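Local atomic coordinates of cupin 2 conserved barrel domain protein (Leptotrichia buccalis, PDB entry 3RNS), a protein that is of unknown function but builds two cupin-type beta barrels in one chain, a scaffold that in relatives often holds a metal or small molecule. Residues F15-I19 with C63-N67; S21-V27 with F42-E48; N36-F42 with L103-K109; A52-N58 with T88-Y93. One frame throughout, in Å; residues are numbered along the deposited sequence. Where two conformers were deposited one is given.

Contact 1: residues F15-I19 with C63-N67; sequences FNRLI and CFNGN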
# COMPACT_ATOMS: atom_id res chain seq x y z
N PHE A 15 -0.09 -8.42 -6.10
CA PHE A 15 -0.57 -8.93 -4.78
C PHE A 15 -1.86 -9.69 -4.92
O PHE A 15 -2.09 -10.64 -4.19
CB PHE A 15 -0.71 -7.80 -3.74
CG PHE A 15 0.61 -7.24 -3.29
CD1 PHE A 15 1.79 -7.91 -3.54
CD2 PHE A 15 0.67 -6.04 -2.61
CE1 PHE A 15 3.00 -7.42 -3.06
CE2 PHE A 15 1.86 -5.56 -2.14
CZ PHE A 15 3.03 -6.23 -2.37
N ASN A 16 -2.69 -9.29 -5.89
CA ASN A 16 -3.88 -10.04 -6.14
C ASN A 16 -3.62 -11.55 -6.47
O ASN A 16 -4.38 -12.45 -6.08
CB ASN A 16 -4.75 -9.36 -7.22
CG ASN A 16 -6.19 -9.25 -6.78
OD1 ASN A 16 -6.78 -10.22 -6.22
ND2 ASN A 16 -6.72 -8.02 -6.88
N ARG A 17 -2.51 -11.83 -7.11
CA ARG A 17 -2.13 -13.18 -7.42
C ARG A 17 -1.32 -13.76 -6.26
O ARG A 17 -1.33 -14.95 -6.05
CB ARG A 17 -1.26 -13.19 -8.71
CG ARG A 17 -0.71 -14.49 -9.09
CD ARG A 17 -1.91 -15.44 -9.46
NE ARG A 17 -1.45 -16.78 -9.78
CZ ARG A 17 -1.19 -17.73 -8.91
NH1 ARG A 17 -1.34 -17.55 -7.60
NH2 ARG A 17 -0.79 -18.89 -9.36
N LEU A 18 -0.56 -12.92 -5.57
CA LEU A 18 0.37 -13.42 -4.52
C LEU A 18 -0.40 -14.00 -3.37
O LEU A 18 0.00 -14.99 -2.81
CB LEU A 18 1.28 -12.34 -3.98
CG LEU A 18 2.39 -12.79 -3.02
CD1 LEU A 18 3.42 -13.81 -3.61
CD2 LEU A 18 3.10 -11.58 -2.59
N ILE A 19 -1.52 -13.40 -3.01
CA ILE A 19 -2.25 -13.82 -1.81
C ILE A 19 -3.71 -14.09 -2.17
O ILE A 19 -4.40 -13.27 -2.77
CB ILE A 19 -2.12 -12.81 -0.61
CG1 ILE A 19 -2.64 -13.42 0.70
CG2 ILE A 19 -2.84 -11.42 -0.90
CD1 ILE A 19 -2.04 -12.82 2.00
N CYS A 63 -7.28 -1.29 0.35
CA CYS A 63 -8.02 -2.43 -0.18
C CYS A 63 -7.74 -2.59 -1.67
O CYS A 63 -7.96 -1.64 -2.47
CB CYS A 63 -9.52 -2.23 0.07
SG CYS A 63 -10.53 -3.47 -0.66
N PHE A 64 -7.25 -3.76 -2.05
CA PHE A 64 -6.97 -4.04 -3.44
C PHE A 64 -7.85 -5.15 -4.06
O PHE A 64 -7.58 -5.59 -5.17
CB PHE A 64 -5.44 -4.29 -3.61
CG PHE A 64 -4.88 -5.51 -2.90
CD1 PHE A 64 -4.38 -5.43 -1.58
CD2 PHE A 64 -4.74 -6.72 -3.58
CE1 PHE A 64 -3.85 -6.51 -0.99
CE2 PHE A 64 -4.17 -7.81 -2.98
CZ PHE A 64 -3.75 -7.72 -1.68
N ASN A 65 -8.91 -5.55 -3.37
CA ASN A 65 -9.87 -6.51 -3.92
C ASN A 65 -11.05 -6.58 -3.01
O ASN A 65 -10.90 -6.66 -1.77
CB ASN A 65 -9.32 -7.96 -4.03
CG ASN A 65 -10.09 -8.81 -5.08
OD1 ASN A 65 -9.93 -8.62 -6.28
ND2 ASN A 65 -10.86 -9.79 -4.61
N GLY A 66 -12.22 -6.62 -3.64
CA GLY A 66 -13.43 -6.94 -2.93
C GLY A 66 -14.03 -5.81 -2.14
O GLY A 66 -13.75 -4.63 -2.38
N ASN A 67 -14.87 -6.20 -1.19
CA ASN A 67 -15.71 -5.29 -0.43
C ASN A 67 -15.80 -5.79 0.96
O ASN A 67 -15.94 -6.97 1.12
CB ASN A 67 -17.16 -5.33 -0.97
CG ASN A 67 -17.29 -4.70 -2.31
OD1 ASN A 67 -17.28 -3.47 -2.44
ND2 ASN A 67 -17.39 -5.54 -3.34

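Contact 2: residues S21-V27 with F42-E48; sequences SKEAEVV and FSLAKDE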
# COMPACT_ATOMS: atom_id res chain seq x y z
N SER A 21 -7.31 -16.67 -0.77
CA SER A 21 -7.92 -17.52 0.27
C SER A 21 -9.00 -18.43 -0.35
O SER A 21 -9.65 -18.06 -1.31
CB SER A 21 -8.50 -16.65 1.41
OG SER A 21 -9.16 -15.49 0.95
N LYS A 22 -9.14 -19.63 0.16
CA LYS A 22 -10.28 -20.49 -0.20
C LYS A 22 -11.41 -20.23 0.78
O LYS A 22 -11.26 -19.44 1.71
CB LYS A 22 -9.86 -21.95 -0.16
CG LYS A 22 -8.87 -22.30 -1.27
CD LYS A 22 -8.15 -23.64 -0.98
CE LYS A 22 -7.22 -23.55 0.23
NZ LYS A 22 -5.90 -24.22 0.04
N GLU A 23 -12.55 -20.91 0.59
CA GLU A 23 -13.74 -20.70 1.44
C GLU A 23 -13.37 -20.79 2.90
O GLU A 23 -12.66 -21.68 3.30
CB GLU A 23 -14.90 -21.71 1.20
CG GLU A 23 -16.21 -21.32 1.97
CD GLU A 23 -17.33 -22.39 2.00
OE1 GLU A 23 -17.09 -23.58 1.71
OE2 GLU A 23 -18.46 -22.01 2.36
N ALA A 24 -13.89 -19.87 3.70
CA ALA A 24 -13.75 -19.88 5.16
C ALA A 24 -12.30 -19.70 5.72
O ALA A 24 -12.06 -19.89 6.91
CB ALA A 24 -14.43 -21.12 5.74
N GLU A 25 -11.36 -19.28 4.88
CA GLU A 25 -9.99 -19.04 5.31
C GLU A 25 -9.70 -17.55 5.42
O GLU A 25 -10.24 -16.74 4.67
CB GLU A 25 -9.00 -19.55 4.26
CG GLU A 25 -8.79 -21.06 4.16
CD GLU A 25 -7.83 -21.41 3.01
OE1 GLU A 25 -7.43 -20.50 2.20
OE2 GLU A 25 -7.48 -22.59 2.89
N VAL A 26 -8.82 -17.20 6.33
CA VAL A 26 -8.14 -15.89 6.34
C VAL A 26 -6.67 -16.21 6.18
O VAL A 26 -6.10 -17.03 6.93
CB VAL A 26 -8.37 -15.12 7.65
CG1 VAL A 26 -7.55 -13.79 7.71
CG2 VAL A 26 -9.91 -14.83 7.87
N VAL A 27 -6.07 -15.60 5.18
CA VAL A 27 -4.67 -15.82 4.90
C VAL A 27 -3.95 -14.50 5.10
O VAL A 27 -4.45 -13.43 4.71
CB VAL A 27 -4.46 -16.37 3.47
CG1 VAL A 27 -2.93 -16.53 3.14
CG2 VAL A 27 -5.23 -17.71 3.30
N PHE A 42 -3.42 -9.29 3.74
CA PHE A 42 -4.52 -10.15 4.15
C PHE A 42 -5.42 -10.49 3.00
O PHE A 42 -5.71 -9.62 2.16
CB PHE A 42 -5.37 -9.43 5.20
CG PHE A 42 -4.73 -9.36 6.55
CD1 PHE A 42 -3.81 -8.40 6.86
CD2 PHE A 42 -5.04 -10.31 7.51
CE1 PHE A 42 -3.22 -8.37 8.11
CE2 PHE A 42 -4.46 -10.27 8.78
CZ PHE A 42 -3.56 -9.30 9.07
N SER A 43 -5.87 -11.74 2.94
CA SER A 43 -7.00 -12.13 2.08
C SER A 43 -8.03 -12.83 2.93
O SER A 43 -7.71 -13.83 3.59
CB SER A 43 -6.53 -13.04 0.94
OG SER A 43 -7.60 -13.48 0.13
N LEU A 44 -9.24 -12.28 2.98
CA LEU A 44 -10.33 -12.82 3.76
C LEU A 44 -11.39 -13.40 2.85
O LEU A 44 -11.86 -12.71 1.95
CB LEU A 44 -11.00 -11.72 4.58
CG LEU A 44 -10.32 -11.13 5.79
CD1 LEU A 44 -9.09 -10.35 5.36
CD2 LEU A 44 -11.34 -10.22 6.54
N ALA A 45 -11.78 -14.63 3.07
CA ALA A 45 -12.84 -15.26 2.28
C ALA A 45 -14.13 -14.62 2.71
O ALA A 45 -14.23 -14.07 3.82
CB ALA A 45 -12.92 -16.80 2.53
N LYS A 46 -15.12 -14.70 1.84
CA LYS A 46 -16.44 -14.16 2.12
C LYS A 46 -16.93 -14.55 3.47
O LYS A 46 -16.84 -15.70 3.84
CB LYS A 46 -17.44 -14.66 1.09
CG LYS A 46 -18.84 -14.14 1.31
CD LYS A 46 -19.81 -14.71 0.27
CE LYS A 46 -21.21 -14.17 0.46
NZ LYS A 46 -21.89 -13.95 -0.87
N ASP A 47 -17.43 -13.58 4.18
CA ASP A 47 -18.02 -13.73 5.50
C ASP A 47 -17.05 -14.01 6.61
O ASP A 47 -17.46 -14.13 7.74
CB ASP A 47 -19.22 -14.72 5.51
CG ASP A 47 -20.48 -14.15 4.78
OD1 ASP A 47 -20.66 -12.90 4.69
OD2 ASP A 47 -21.28 -14.94 4.27
N GLU A 48 -15.74 -14.06 6.35
CA GLU A 48 -14.78 -14.19 7.45
C GLU A 48 -14.51 -12.83 8.04
O GLU A 48 -14.84 -11.80 7.46
CB GLU A 48 -13.47 -14.82 6.95
CG GLU A 48 -13.69 -16.28 6.46
CD GLU A 48 -14.17 -17.20 7.60
OE1 GLU A 48 -13.45 -17.32 8.61
OE2 GLU A 48 -15.26 -17.80 7.50
O HOH W 1 -15.88 -18.25 2.67

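Contact 3: residues N36-F42 with L103-K109; sequences NSYISLF and LIEIGEK. With ACT (acetate ion), chain B.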
# COMPACT_ATOMS: atom_id res chain seq x y z
N ASN A 36 9.68 -0.95 14.52
CA ASN A 36 8.45 -0.25 14.92
C ASN A 36 7.45 0.06 13.81
O ASN A 36 6.55 0.86 14.00
CB ASN A 36 8.75 1.04 15.70
CG ASN A 36 7.56 1.51 16.56
OD1 ASN A 36 6.97 0.73 17.30
ND2 ASN A 36 7.22 2.80 16.45
N SER A 37 7.56 -0.64 12.68
CA SER A 37 6.52 -0.58 11.68
C SER A 37 6.60 -1.83 10.77
O SER A 37 7.61 -2.54 10.73
CB SER A 37 6.62 0.72 10.86
OG SER A 37 7.90 0.81 10.22
N TYR A 38 5.54 -2.11 10.06
CA TYR A 38 5.49 -3.27 9.18
C TYR A 38 4.45 -3.09 8.13
O TYR A 38 3.57 -2.21 8.22
CB TYR A 38 5.16 -4.54 9.98
CG TYR A 38 3.77 -4.54 10.56
CD1 TYR A 38 3.51 -3.95 11.80
CD2 TYR A 38 2.72 -5.11 9.88
CE1 TYR A 38 2.22 -3.94 12.33
CE2 TYR A 38 1.43 -5.09 10.40
CZ TYR A 38 1.18 -4.50 11.61
OH TYR A 38 -0.12 -4.47 12.11
N ILE A 39 4.51 -3.96 7.14
CA ILE A 39 3.50 -4.02 6.11
C ILE A 39 3.13 -5.50 5.97
O ILE A 39 4.04 -6.33 5.83
CB ILE A 39 4.01 -3.57 4.72
CG1 ILE A 39 4.54 -2.12 4.70
CG2 ILE A 39 2.87 -3.64 3.71
CD1 ILE A 39 5.12 -1.66 3.27
N SER A 40 1.83 -5.79 6.02
CA SER A 40 1.32 -7.14 5.83
C SER A 40 0.23 -7.12 4.80
O SER A 40 -0.39 -6.06 4.59
CB SER A 40 0.78 -7.71 7.15
OG SER A 40 1.87 -8.01 7.98
N LEU A 41 -0.00 -8.28 4.17
CA LEU A 41 -1.15 -8.54 3.33
C LEU A 41 -2.13 -9.54 3.96
O LEU A 41 -1.73 -10.48 4.66
CB LEU A 41 -0.68 -9.08 1.97
CG LEU A 41 0.38 -8.33 1.20
CD1 LEU A 41 0.62 -9.17 0.02
CD2 LEU A 41 -0.14 -6.90 0.77
N PHE A 42 -3.42 -9.29 3.74
CA PHE A 42 -4.52 -10.15 4.15
C PHE A 42 -5.42 -10.49 3.00
O PHE A 42 -5.71 -9.62 2.16
CB PHE A 42 -5.37 -9.43 5.20
CG PHE A 42 -4.73 -9.36 6.55
CD1 PHE A 42 -3.81 -8.40 6.86
CD2 PHE A 42 -5.04 -10.31 7.51
CE1 PHE A 42 -3.22 -8.37 8.11
CE2 PHE A 42 -4.46 -10.27 8.78
CZ PHE A 42 -3.56 -9.30 9.07
N LEU A 103 -6.41 -6.88 1.55
CA LEU A 103 -5.99 -5.63 2.20
C LEU A 103 -4.51 -5.62 2.34
O LEU A 103 -3.90 -6.68 2.66
CB LEU A 103 -6.61 -5.57 3.58
CG LEU A 103 -8.12 -5.52 3.77
CD1 LEU A 103 -8.45 -5.67 5.23
CD2 LEU A 103 -8.73 -4.23 3.18
N ILE A 104 -3.90 -4.45 2.14
CA ILE A 104 -2.57 -4.18 2.65
C ILE A 104 -2.77 -3.53 4.02
O ILE A 104 -3.52 -2.56 4.14
CB ILE A 104 -1.76 -3.17 1.76
CG1 ILE A 104 -1.72 -3.59 0.29
CG2 ILE A 104 -0.34 -3.03 2.34
CD1 ILE A 104 -0.94 -2.63 -0.63
N GLU A 105 -2.10 -4.05 5.06
CA GLU A 105 -2.18 -3.50 6.39
C GLU A 105 -0.80 -2.90 6.72
O GLU A 105 0.19 -3.59 6.65
CB GLU A 105 -2.52 -4.58 7.44
CG GLU A 105 -2.56 -4.05 8.88
CD GLU A 105 -2.79 -5.15 9.93
OE1 GLU A 105 -1.81 -5.61 10.54
OE2 GLU A 105 -3.96 -5.56 10.16
N ILE A 106 -0.77 -1.64 7.11
CA ILE A 106 0.46 -0.95 7.45
C ILE A 106 0.27 -0.58 8.90
O ILE A 106 -0.73 0.00 9.25
CB ILE A 106 0.69 0.32 6.60
CG1 ILE A 106 0.61 0.03 5.11
CG2 ILE A 106 2.04 0.92 6.88
CD1 ILE A 106 -0.77 0.20 4.49
N GLY A 107 1.19 -1.00 9.75
CA GLY A 107 1.09 -0.71 11.13
C GLY A 107 2.32 -0.10 11.74
O GLY A 107 3.42 -0.37 11.28
N GLU A 108 2.10 0.77 12.74
CA GLU A 108 3.12 1.21 13.70
C GLU A 108 3.01 0.30 14.90
O GLU A 108 1.90 0.10 15.42
CB GLU A 108 2.87 2.63 14.19
CG GLU A 108 3.26 3.78 13.25
CD GLU A 108 3.82 4.99 14.02
OE1 GLU A 108 3.14 5.49 14.96
OE2 GLU A 108 4.96 5.44 13.71
N LYS A 109 4.12 -0.23 15.39
CA LYS A 109 4.00 -1.15 16.52
C LYS A 109 3.67 -0.39 17.86
O LYS A 109 2.68 -0.75 18.54
CB LYS A 109 5.20 -2.11 16.55
CG LYS A 109 5.17 -3.03 15.34
CD LYS A 109 6.19 -4.18 15.39
CE LYS A 109 6.44 -4.72 13.98
NZ LYS A 109 7.62 -5.61 13.93
C ACT B . 0.56 -10.07 10.56
O ACT B . 0.31 -10.98 11.40
OXT ACT B . 1.18 -10.43 9.54
CH3 ACT B . 0.13 -8.65 10.77

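Contact 4: residues A52-N58 with T88-Y93; sequences AEAMLGN and TANHNY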
# COMPACT_ATOMS: atom_id res chain seq x y z
N ALA A 52 -9.42 -6.91 15.94
CA ALA A 52 -8.24 -6.35 16.55
C ALA A 52 -8.63 -5.61 17.82
O ALA A 52 -9.55 -4.80 17.82
CB ALA A 52 -7.56 -5.43 15.61
N GLU A 53 -7.92 -5.92 18.90
CA GLU A 53 -8.14 -5.25 20.20
C GLU A 53 -7.45 -3.86 20.16
O GLU A 53 -6.77 -3.54 19.19
CB GLU A 53 -7.62 -6.09 21.39
CG GLU A 53 -7.69 -7.65 21.26
CD GLU A 53 -9.03 -8.28 21.64
OE1 GLU A 53 -9.52 -8.05 22.77
OE2 GLU A 53 -9.58 -9.04 20.80
N ALA A 54 -7.64 -3.06 21.22
CA ALA A 54 -7.15 -1.66 21.25
C ALA A 54 -5.62 -1.57 21.06
O ALA A 54 -4.85 -1.67 22.03
CB ALA A 54 -7.60 -0.94 22.56
N MSE A 55 -5.22 -1.36 19.80
CA MSE A 55 -3.83 -1.45 19.34
C MSE A 55 -2.94 -0.34 19.90
O MSE A 55 -3.41 0.78 20.09
CB MSE A 55 -3.82 -1.37 17.82
CG MSE A 55 -4.59 -2.50 17.14
SE MSE A 55 -3.69 -4.23 17.46
CE MSE A 55 -4.83 -5.18 18.75
N LEU A 56 -1.67 -0.67 20.16
CA LEU A 56 -0.72 0.32 20.73
C LEU A 56 -0.28 1.39 19.70
O LEU A 56 0.15 2.48 20.08
CB LEU A 56 0.52 -0.37 21.35
CG LEU A 56 0.67 -0.39 22.88
CD1 LEU A 56 1.72 -1.44 23.31
CD2 LEU A 56 1.02 1.01 23.47
N GLY A 57 -0.37 1.06 18.40
CA GLY A 57 -0.12 2.03 17.33
C GLY A 57 -1.21 2.06 16.27
O GLY A 57 -2.11 1.20 16.25
N ASN A 58 -1.10 3.04 15.37
CA ASN A 58 -2.08 3.23 14.31
C ASN A 58 -2.01 2.12 13.26
O ASN A 58 -0.96 1.48 13.08
CB ASN A 58 -1.88 4.59 13.63
CG ASN A 58 -1.87 5.76 14.63
OD1 ASN A 58 -2.85 5.99 15.33
ND2 ASN A 58 -0.76 6.48 14.70
N THR A 88 -6.98 4.84 14.17
CA THR A 88 -6.07 5.36 15.19
C THR A 88 -5.89 4.36 16.38
O THR A 88 -6.73 3.50 16.62
CB THR A 88 -6.52 6.80 15.67
OG1 THR A 88 -7.88 6.77 16.09
CG2 THR A 88 -6.39 7.80 14.52
N ALA A 89 -4.77 4.50 17.08
CA ALA A 89 -4.44 3.70 18.27
C ALA A 89 -5.55 3.73 19.34
O ALA A 89 -6.33 4.68 19.42
CB ALA A 89 -3.12 4.21 18.89
N ASN A 90 -5.60 2.65 20.13
CA ASN A 90 -6.52 2.52 21.27
C ASN A 90 -7.98 2.26 20.85
O ASN A 90 -8.93 2.56 21.59
CB ASN A 90 -6.39 3.72 22.22
CG ASN A 90 -4.94 3.99 22.64
OD1 ASN A 90 -4.23 3.07 23.05
ND2 ASN A 90 -4.49 5.24 22.51
N HIS A 91 -8.16 1.67 19.66
CA HIS A 91 -9.50 1.33 19.17
C HIS A 91 -9.65 -0.15 18.86
O HIS A 91 -8.85 -0.73 18.10
CB HIS A 91 -9.86 2.16 17.94
CG HIS A 91 -10.14 3.60 18.26
ND1 HIS A 91 -9.22 4.60 18.05
CD2 HIS A 91 -11.24 4.19 18.79
CE1 HIS A 91 -9.74 5.76 18.43
NE2 HIS A 91 -10.96 5.53 18.89
N ASN A 92 -10.67 -0.76 19.47
CA ASN A 92 -11.12 -2.07 19.06
C ASN A 92 -11.78 -1.91 17.73
O ASN A 92 -12.49 -0.91 17.49
CB ASN A 92 -12.16 -2.66 20.01
CG ASN A 92 -11.56 -3.09 21.32
OD1 ASN A 92 -10.62 -3.88 21.36
ND2 ASN A 92 -12.11 -2.58 22.42
N TYR A 93 -11.55 -2.90 16.86
CA TYR A 93 -12.26 -2.97 15.59
C TYR A 93 -12.36 -4.40 15.10
O TYR A 93 -11.69 -5.31 15.58
CB TYR A 93 -11.61 -2.05 14.54
CG TYR A 93 -10.19 -2.40 14.12
CD1 TYR A 93 -9.09 -1.94 14.83
CD2 TYR A 93 -9.95 -3.19 12.99
CE1 TYR A 93 -7.80 -2.26 14.45
CE2 TYR A 93 -8.66 -3.50 12.59
CZ TYR A 93 -7.59 -3.02 13.32
OH TYR A 93 -6.31 -3.35 12.95

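Contact 1: residues F15-I19 with C63-N67
Phe64 pushes its ring against the single helical turn 15-18, and the apolar end of that ring makes the tight half of the contact. Phe64 CE2 comes to 3.5 Å from CB of Phe15, while CG2 of Ile19 lies in plane at the edge of the same ring, 3.9 Å from Phe64 CZ. CG of Phe64 sits between its own backbone N and carbonyl carbon (chi1 64°), which turns the ring toward the helical turn. The turn itself is closed by the bond from Ile19 N to Phe15 O, 3.1 Å. In the cupin barrel, strand 59-65 belongs to the sheet that also contains 37-44 and 101-108, and the helical turn packs on the face of this sheet that carries Leu41, with Phe15, Ile19 and Phe64 all meeting that leucine. Replacing Phe64 by an alanine would probably open a gap beside the turn and leave Phe15 CB and Ile19 CG2 without this partner. The partly exposed side is looser and polar. There the amides of Asn16 and Asn65 stand almost perpendicular, 86° apart, and Asn16 ND2 gives a weak hydrogen bond to Asn65 OD1, 3.3 Å long. Each amide has a further partner at its other atom: Asn16 OD1 receives Lys102 NZ, and Asn65 ND2 reaches the carbonyl of Asn100.

Contact 2: residues S21-V27 with F42-E48
Val27 and Ser43 exchange both of their backbone hydrogen bonds, Val27 N to Ser43 O at 2.9 Å and Ser43 N to Val27 O at 2.8 Å, as a hydrogen-bonded pair of an antiparallel beta hairpin. One further backbone bond, Ala45 N to Glu25 O at 3.1 Å, continues the pairing past the non-hydrogen-bonded pair Val26-Leu44; a type II turn, 22-25, leads into the first strand and another, 45-48, follows the second. Polar contacts flank this backbone. Ser21 OG and Ser43 OG share a hydrogen bond of 2.7 Å, and Ser43 OG also takes part in a bond with Asn100 ND2, so that the buried oxygen has two partners. Between the turns a water accepts from Ala24 N and donates to Lys46 O. Apolar packing occupies the face of Val26 and Leu44: Val26 CG2 rests 3.7 Å from Glu48 CB, and Val26 CG1 meets the edge of the Phe42 ring. The second torsion of Glu48 (chi2 -62°) turns its carboxylate back toward Ala24, with Glu48 OE2 3.5 Å from Ala24 CA. With a glycine in place of Glu48, the Ala24 turn and the flank of Val26 would probably lose this cover and be freer to shift. Around the contact, strand 101-108 pairs with the far edge of 37-44, and Ile50 of strand 49-52 touches Val26, Phe42 and Leu44.

Contact 3: residues N36-F42 with L103-K109
Strands 37-42 and 103-108 run antiparallel at 158°, their axes 4.6 Å apart at the closest, with hydrogen-bonded pairs Tyr38-Gly107, Ser40-Glu105 and Phe42-Leu103 alternating with non-hydrogen-bonded ones. They are neighbouring strands in one sheet of a cupin barrel. The middle of one face is apolar, made by Ile39, Leu41, Ile104 and Ile106: CG2 of Ile39 lies 3.5 Å from CG2 of Ile104, the two side chains side by side, and Ile223 of strand 218-225 covers Ile39 and Ile106, joining the two halves of the chain. The other face carries Tyr38, Ser40, Phe42, Leu103 and Glu105. Tyr38 holds CG between its backbone N and carbonyl carbon (chi1 66°), folding its ring across the neighbouring strand onto Gly107, whose CA stands 4.0 Å from the ring centroid, over the face. From there the Tyr38 hydroxyl, OH, donates to Glu105 OE1 at 2.6 Å, meeting it 42° above the carboxylate plane although the oxygen itself lies in the plane of the ring. Each carboxylate oxygen has a hydroxyl partner, Tyr38 for OE1 and Tyr61 for OE2. Glu105 OE2 also passes 3.6 Å from Phe42 CE1. An acetate, probably from the crystallisation liquor, may mark a pocket beside them: Ser40 OG donates to its OXT at 3.0 Å, while its methyl carbon CH3 lies 3.6 Å from Glu105 OE1.

Contact 4: residues A52-N58 with T88-Y93
Ala52 N donates to Tyr93 O at 2.8 Å, almost straight at 174°, and Tyr93 N returns a bond to Ala52 O, so the two residues form a hydrogen-bonded antiparallel pair. Beyond it the chains become the loops that, in this cupin barrel, cross between its two sheets: 53-58 leads from strand 49-52 to 59-65, and 88-92 from 83-87 to 93-97. The pair is sealed by a CH-pi contact. With CG of Tyr93 set between its backbone N and carbonyl carbon (chi1 65°), the ring folds back over Ala52, whose CB sits above one face, displaced toward the rim and 3.3 Å from Tyr93 CZ. CG of the selenomethionine Met55 meets the same ring more loosely, 4.2 Å from Tyr93 CE1. The Tyr93 hydroxyl is hydrogen-bonded to that of Tyr61. Further along, the loops are joined by Asn90 N, which donates to Met55 O at 2.9 Å, and Ala89 CB packs against that carbonyl oxygen and the one of Leu56. Within its own segment, His91 ND1 donates to Thr88 O. Asn58 crosses with its side chain: OD1 accepts from Ala89 N at 3.0 Å (151° at the hydrogen) and lies 3.3 Å from Thr88 CA.

In the fold
Three of the four contacts converge on one six-stranded sheet, an example of how a cupin barrel is assembled from segments distant in sequence. Contacts 2 and 3 share strand 37-44 and Phe42, though their centres lie about 18 Å apart. Contact 1 brings the preceding helical turn onto the same sheet and touches both: Ile19 packs on Ser43 and Leu41, and Phe64 on Ile104. Along the chain, contact 2 is nested within contact 1, whereas contacts 1 and 3 cross. Contact 4 is nested within contact 3, about 13 Å from it between centres, and adjoins it where Asn58 meets Glu108. It ties together the loops joining the six-stranded and four-stranded sheets, with Tyr93 OH near Glu105 of contact 3.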